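Local coordinates for protein NAD(P)H dehydrogenase (quinone) (Mycobacterium tuberculosis, PDB 1XDI) that uses a bound FAD to reduce quinones such as menadione to quinols at the expense of NADH or NADPH, at residues Pro12-His25 with Ala328-Glu342. Sequence-based numbering, arbitrary orientation.
Sequences PAGYEAALVAATSH and AAMQGRIAMYHALGE. With FAD (flavin-adenine dinucleotide), chain C.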
loop_
_atom_site.group_PDB
_atom_site.type_symbol
_atom_site.label_atom_id
_atom_site.label_comp_id
_atom_site.label_asym_id
_atom_site.label_seq_id
_atom_site.Cartn_x
_atom_site.Cartn_y
_atom_site.Cartn_z
ATOM N N PRO A 12 -5.124 -28.939 12.716
ATOM C CA PRO A 12 -4.619 -27.652 12.216
ATOM C C PRO A 12 -4.313 -26.671 13.349
ATOM O O PRO A 12 -3.224 -26.111 13.392
ATOM C CB PRO A 12 -5.748 -27.149 11.329
ATOM C CG PRO A 12 -6.263 -28.337 10.794
ATOM C CD PRO A 12 -6.382 -29.245 12.030
ATOM N N ALA A 13 -5.236 -26.444 14.272
ATOM C CA ALA A 13 -4.878 -25.505 15.326
ATOM C C ALA A 13 -3.497 -25.852 15.921
ATOM O O ALA A 13 -2.553 -25.067 15.834
ATOM C CB ALA A 13 -5.971 -25.467 16.446
ATOM N N GLY A 14 -3.355 -27.061 16.448
ATOM C CA GLY A 14 -2.126 -27.417 17.116
ATOM C C GLY A 14 -0.881 -27.659 16.308
ATOM O O GLY A 14 0.206 -27.103 16.573
ATOM N N TYR A 15 -1.019 -28.501 15.300
ATOM C CA TYR A 15 0.156 -28.853 14.549
ATOM C C TYR A 15 0.671 -27.749 13.756
ATOM O O TYR A 15 1.778 -27.817 13.267
ATOM C CB TYR A 15 -0.055 -30.046 13.604
ATOM C CG TYR A 15 -0.566 -29.775 12.174
ATOM C CD1 TYR A 15 0.149 -28.990 11.244
ATOM C CD2 TYR A 15 -1.736 -30.391 11.716
ATOM C CE1 TYR A 15 -0.284 -28.839 9.909
ATOM C CE2 TYR A 15 -2.175 -30.225 10.386
ATOM C CZ TYR A 15 -1.447 -29.452 9.497
ATOM O OH TYR A 15 -1.953 -29.307 8.220
ATOM N N GLU A 16 -0.043 -26.663 13.673
ATOM C CA GLU A 16 0.461 -25.734 12.775
ATOM C C GLU A 16 0.732 -24.513 13.437
ATOM O O GLU A 16 0.985 -23.434 12.896
ATOM C CB GLU A 16 -0.508 -25.530 11.676
ATOM C CG GLU A 16 0.190 -24.927 10.509
ATOM C CD GLU A 16 -0.320 -25.477 9.204
ATOM O OE1 GLU A 16 -1.411 -26.060 9.185
ATOM O OE2 GLU A 16 0.371 -25.320 8.184
ATOM N N ALA A 17 0.770 -24.669 14.774
ATOM C CA ALA A 17 1.109 -23.639 15.747
ATOM C C ALA A 17 2.504 -24.117 16.155
ATOM O O ALA A 17 3.419 -23.327 16.411
ATOM C CB ALA A 17 0.170 -23.678 16.953
ATOM N N ALA A 18 2.654 -25.442 16.190
ATOM C CA ALA A 18 3.917 -26.074 16.539
ATOM C C ALA A 18 4.889 -25.827 15.410
ATOM O O ALA A 18 6.049 -25.499 15.621
ATOM C CB ALA A 18 3.721 -27.573 16.738
ATOM N N LEU A 19 4.385 -25.989 14.200
ATOM C CA LEU A 19 5.189 -25.808 13.006
ATOM C C LEU A 19 5.822 -24.445 13.022
ATOM O O LEU A 19 7.010 -24.337 12.825
ATOM C CB LEU A 19 4.325 -25.953 11.759
ATOM C CG LEU A 19 4.898 -26.872 10.686
ATOM C CD1 LEU A 19 5.538 -28.083 11.332
ATOM C CD2 LEU A 19 3.797 -27.345 9.774
ATOM N N VAL A 20 5.005 -23.411 13.261
ATOM C CA VAL A 20 5.449 -22.011 13.302
ATOM C C VAL A 20 6.396 -21.835 14.437
ATOM O O VAL A 20 7.366 -21.124 14.299
ATOM C CB VAL A 20 4.237 -20.975 13.482
ATOM C CG1 VAL A 20 4.672 -19.749 14.341
ATOM C CG2 VAL A 20 3.731 -20.502 12.106
ATOM N N ALA A 21 6.103 -22.491 15.555
ATOM C CA ALA A 21 6.933 -22.410 16.759
ATOM C C ALA A 21 8.335 -22.880 16.546
ATOM O O ALA A 21 9.275 -22.125 16.705
ATOM C CB ALA A 21 6.316 -23.219 17.868
ATOM N N ALA A 22 8.462 -24.155 16.201
ATOM C CA ALA A 22 9.755 -24.790 15.930
ATOM C C ALA A 22 10.497 -24.270 14.689
ATOM O O ALA A 22 11.716 -24.345 14.643
ATOM C CB ALA A 22 9.556 -26.275 15.774
ATOM N N THR A 23 9.778 -23.760 13.687
ATOM C CA THR A 23 10.424 -23.316 12.463
ATOM C C THR A 23 11.071 -21.969 12.605
ATOM O O THR A 23 12.181 -21.764 12.117
ATOM C CB THR A 23 9.441 -23.305 11.228
ATOM O OG1 THR A 23 9.228 -24.659 10.740
ATOM C CG2 THR A 23 9.991 -22.399 10.101
ATOM N N SER A 24 10.413 -21.060 13.303
ATOM C CA SER A 24 10.984 -19.741 13.479
ATOM C C SER A 24 11.841 -19.538 14.720
ATOM O O SER A 24 12.528 -18.521 14.832
ATOM C CB SER A 24 9.882 -18.682 13.456
ATOM O OG SER A 24 9.876 -18.003 12.196
ATOM N N HIS A 25 11.816 -20.488 15.652
ATOM C CA HIS A 25 12.603 -20.346 16.877
ATOM C C HIS A 25 13.253 -21.629 17.312
ATOM O O HIS A 25 13.196 -21.974 18.492
ATOM C CB HIS A 25 11.721 -19.799 18.003
ATOM C CG HIS A 25 11.247 -18.411 17.746
ATOM N ND1 HIS A 25 12.088 -17.320 17.813
ATOM C CD2 HIS A 25 10.057 -17.941 17.304
ATOM C CE1 HIS A 25 11.438 -16.238 17.419
ATOM N NE2 HIS A 25 10.204 -16.587 17.105
ATOM N N ALA A 328 -8.749 -22.383 12.259
ATOM C CA ALA A 328 -8.078 -23.043 13.381
ATOM C C ALA A 328 -6.535 -22.882 13.282
ATOM O O ALA A 328 -5.809 -22.625 14.270
ATOM C CB ALA A 328 -8.478 -24.510 13.387
ATOM N N ALA A 329 -6.041 -22.996 12.057
ATOM C CA ALA A 329 -4.628 -22.891 11.812
ATOM C C ALA A 329 -4.124 -21.471 12.098
ATOM O O ALA A 329 -3.063 -21.300 12.728
ATOM C CB ALA A 329 -4.321 -23.308 10.379
ATOM N N MET A 330 -4.873 -20.441 11.678
ATOM C CA MET A 330 -4.410 -19.066 11.917
ATOM C C MET A 330 -4.504 -18.813 13.392
ATOM O O MET A 330 -3.782 -17.985 13.922
ATOM C CB MET A 330 -5.263 -18.007 11.197
ATOM C CG MET A 330 -4.504 -16.715 10.918
ATOM S SD MET A 330 -2.986 -17.008 9.938
ATOM C CE MET A 330 -2.046 -15.468 10.439
ATOM N N GLN A 331 -5.381 -19.528 14.084
ATOM C CA GLN A 331 -5.460 -19.234 15.489
ATOM C C GLN A 331 -4.243 -19.765 16.232
ATOM O O GLN A 331 -3.733 -19.107 17.167
ATOM C CB GLN A 331 -6.767 -19.742 16.082
ATOM C CG GLN A 331 -7.915 -18.803 15.892
ATOM C CD GLN A 331 -9.075 -19.184 16.738
ATOM O OE1 GLN A 331 -9.642 -20.296 16.618
ATOM N NE2 GLN A 331 -9.458 -18.277 17.627
ATOM N N GLY A 332 -3.758 -20.937 15.815
ATOM C CA GLY A 332 -2.601 -21.476 16.495
ATOM C C GLY A 332 -1.386 -20.678 16.099
ATOM O O GLY A 332 -0.496 -20.372 16.911
ATOM N N ARG A 333 -1.357 -20.339 14.817
ATOM C CA ARG A 333 -0.248 -19.556 14.226
ATOM C C ARG A 333 -0.119 -18.181 15.001
ATOM O O ARG A 333 0.951 -17.838 15.526
ATOM C CB ARG A 333 -0.552 -19.372 12.705
ATOM C CG ARG A 333 0.622 -19.423 11.709
ATOM C CD ARG A 333 0.433 -20.461 10.523
ATOM N NE ARG A 333 -0.791 -20.260 9.750
ATOM C CZ ARG A 333 -1.280 -21.131 8.868
ATOM N NH1 ARG A 333 -0.644 -22.263 8.622
ATOM N NH2 ARG A 333 -2.444 -20.903 8.281
ATOM N N ILE A 334 -1.225 -17.437 15.115
ATOM C CA ILE A 334 -1.244 -16.153 15.806
ATOM C C ILE A 334 -0.944 -16.321 17.298
ATOM O O ILE A 334 -0.424 -15.410 17.890
ATOM C CB ILE A 334 -2.604 -15.438 15.572
ATOM C CG1 ILE A 334 -2.692 -15.014 14.134
ATOM C CG2 ILE A 334 -2.747 -14.209 16.344
ATOM C CD1 ILE A 334 -4.067 -14.964 13.690
ATOM N N ALA A 335 -1.229 -17.471 17.906
ATOM C CA ALA A 335 -0.908 -17.690 19.337
ATOM C C ALA A 335 0.573 -17.969 19.503
ATOM O O ALA A 335 1.129 -17.769 20.565
ATOM C CB ALA A 335 -1.693 -18.849 19.942
ATOM N N MET A 336 1.226 -18.447 18.463
ATOM C CA MET A 336 2.625 -18.653 18.622
ATOM C C MET A 336 3.268 -17.327 18.408
ATOM O O MET A 336 4.217 -16.997 19.112
ATOM C CB MET A 336 3.130 -19.684 17.636
ATOM C CG MET A 336 2.605 -21.088 17.981
ATOM S SD MET A 336 3.130 -21.581 19.625
ATOM C CE MET A 336 1.694 -21.185 20.693
ATOM N N TYR A 337 2.742 -16.542 17.465
ATOM C CA TYR A 337 3.334 -15.230 17.191
ATOM C C TYR A 337 3.241 -14.296 18.418
ATOM O O TYR A 337 4.183 -13.552 18.748
ATOM C CB TYR A 337 2.691 -14.549 15.945
ATOM C CG TYR A 337 2.889 -15.242 14.568
ATOM C CD1 TYR A 337 4.062 -15.933 14.270
ATOM C CD2 TYR A 337 1.850 -15.251 13.598
ATOM C CE1 TYR A 337 4.190 -16.619 13.068
ATOM C CE2 TYR A 337 1.975 -15.941 12.395
ATOM C CZ TYR A 337 3.148 -16.629 12.137
ATOM O OH TYR A 337 3.302 -17.356 10.965
ATOM N N HIS A 338 2.110 -14.340 19.110
ATOM C CA HIS A 338 1.978 -13.483 20.259
ATOM C C HIS A 338 2.875 -13.972 21.395
ATOM O O HIS A 338 3.541 -13.170 22.045
ATOM C CB HIS A 338 0.526 -13.375 20.713
ATOM C CG HIS A 338 0.333 -12.373 21.806
ATOM N ND1 HIS A 338 0.403 -12.710 23.139
ATOM C CD2 HIS A 338 0.172 -11.030 21.772
ATOM C CE1 HIS A 338 0.292 -11.622 23.878
ATOM N NE2 HIS A 338 0.155 -10.589 23.076
ATOM N N ALA A 339 2.928 -15.275 21.646
ATOM C CA ALA A 339 3.814 -15.766 22.726
ATOM C C ALA A 339 5.300 -15.664 22.438
ATOM O O ALA A 339 6.065 -15.597 23.354
ATOM C CB ALA A 339 3.486 -17.207 23.125
ATOM N N LEU A 340 5.734 -15.650 21.187
ATOM C CA LEU A 340 7.183 -15.546 20.938
ATOM C C LEU A 340 7.684 -14.159 20.481
ATOM O O LEU A 340 8.622 -14.043 19.710
ATOM C CB LEU A 340 7.598 -16.662 19.967
ATOM C CG LEU A 340 7.182 -18.059 20.505
ATOM C CD1 LEU A 340 7.308 -19.019 19.402
ATOM C CD2 LEU A 340 8.020 -18.558 21.663
ATOM N N GLY A 341 7.027 -13.113 20.981
ATOM C CA GLY A 341 7.388 -11.740 20.692
ATOM C C GLY A 341 7.582 -11.346 19.259
ATOM O O GLY A 341 8.467 -10.557 18.945
ATOM N N GLU A 342 6.771 -11.886 18.370
ATOM C CA GLU A 342 6.917 -11.515 16.977
ATOM C C GLU A 342 5.860 -10.516 16.556
ATOM O O GLU A 342 5.104 -10.038 17.393
ATOM C CB GLU A 342 6.858 -12.752 16.122
ATOM C CG GLU A 342 8.219 -13.325 15.901
ATOM C CD GLU A 342 8.185 -14.517 14.966
ATOM O OE1 GLU A 342 7.242 -14.646 14.146
ATOM O OE2 GLU A 342 9.118 -15.350 15.038
HETATM P PA FAD C . -9.354 -30.998 15.437
HETATM O O1A FAD C . -10.785 -31.448 15.699
HETATM O O2A FAD C . -8.876 -31.067 13.987
HETATM O O5B FAD C . -8.496 -31.888 16.329
HETATM C C5B FAD C . -8.089 -31.641 17.677
HETATM C C4B FAD C . -7.420 -32.966 17.971
HETATM O O4B FAD C . -6.857 -33.001 19.257
HETATM C C3B FAD C . -8.315 -34.315 17.880
HETATM O O3B FAD C . -8.224 -34.988 16.624
HETATM C C2B FAD C . -7.886 -35.147 18.995
HETATM O O2B FAD C . -7.075 -36.294 18.731
HETATM C C1B FAD C . -7.104 -34.239 19.911
HETATM N N9A FAD C . -7.570 -34.071 21.230
HETATM C C8A FAD C . -8.811 -33.849 21.792
HETATM N N7A FAD C . -8.790 -33.773 23.098
HETATM C C5A FAD C . -7.478 -33.952 23.424
HETATM C C6A FAD C . -6.765 -33.994 24.634
HETATM N N6A FAD C . -7.347 -33.843 25.806
HETATM N N1A FAD C . -5.403 -34.204 24.580
HETATM C C2A FAD C . -4.759 -34.365 23.413
HETATM N N3A FAD C . -5.384 -34.336 22.175
HETATM C C4A FAD C . -6.791 -34.119 22.344
HETATM N N1 FAD C . -12.970 -26.917 7.674
HETATM C C2 FAD C . -12.442 -26.334 6.555
HETATM O O2 FAD C . -11.660 -25.367 6.633
HETATM N N3 FAD C . -12.788 -26.835 5.321
HETATM C C4 FAD C . -13.622 -27.894 5.089
HETATM O O4 FAD C . -13.846 -28.246 3.932
HETATM C C4X FAD C . -14.136 -28.455 6.181
HETATM N N5 FAD C . -15.000 -29.564 5.962
HETATM C C5X FAD C . -15.545 -30.168 7.125
HETATM C C6 FAD C . -16.396 -31.289 7.007
HETATM C C7 FAD C . -16.974 -31.932 8.133
HETATM C C7M FAD C . -17.892 -33.164 7.940
HETATM C C8 FAD C . -16.685 -31.400 9.423
HETATM C C8M FAD C . -17.264 -31.994 10.697
HETATM C C9 FAD C . -15.852 -30.329 9.576
HETATM C C9A FAD C . -15.254 -29.704 8.487
HETATM N N10 FAD C . -14.336 -28.552 8.585
HETATM C C10 FAD C . -13.797 -27.964 7.476
HETATM C "C1'" FAD C . -14.018 -28.122 9.893
HETATM C "C2'" FAD C . -12.608 -28.384 10.332
HETATM O "O2'" FAD C . -12.328 -29.820 10.185
HETATM C "C3'" FAD C . -12.360 -27.981 11.759
HETATM O "O3'" FAD C . -12.457 -26.583 11.841
HETATM C "C4'" FAD C . -10.971 -28.286 12.285
HETATM O "O4'" FAD C . -10.940 -29.761 12.219
HETATM C "C5'" FAD C . -10.695 -28.016 13.682
HETATM O "O5'" FAD C . -9.321 -28.269 13.934
HETATM P P FAD C . -8.678 -28.258 15.356
HETATM O O1P FAD C . -7.292 -28.436 15.122
HETATM O O2P FAD C . -9.083 -27.114 16.201
HETATM O O3P FAD C . -9.329 -29.521 15.956
#
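A13 and A17 pack against A328, A329 and G332 where two helices of the Rossmann-type FAD domain run side by side: 12-24, after the first strand and its glycine-rich turn, and 325-339, after strand 312-314 at the edge of the same parallel sheet. The axes of 12-24 and 328-339 approach to 7.0 Å and cross at -38°. Toward the FAD end the backbones come close, A17 CA 4.4 Å from G332 CA, and mostly small residues meet, P12 among them; A13 CB lies 4.1 Å from A328 CB, and the A17 methyl sits over the backbone of G332, which has no side chain to hold the helices apart. There A13 N donates to FAD phosphate oxygen O1P at 3.0 Å. Farther along, M336 reaches A17 and A21, and I5 of strand 3-8 also touches it. On the flank facing a third subunit, V20 lies across R333 and Y337; E16, its CG anti to the backbone N (chi1 -161°), runs alongside R333 and brings OE2 to the guanidinium edge in a salt bridge. The far end, with S24 exposed, is more open to solvent: L340 CD1 lies 3.6 Å from H25 CD2, and H25 NE2 gives a bent 2.6 Å hydrogen bond to E342 OE2, on the anti side and 34° out of the carboxylate plane.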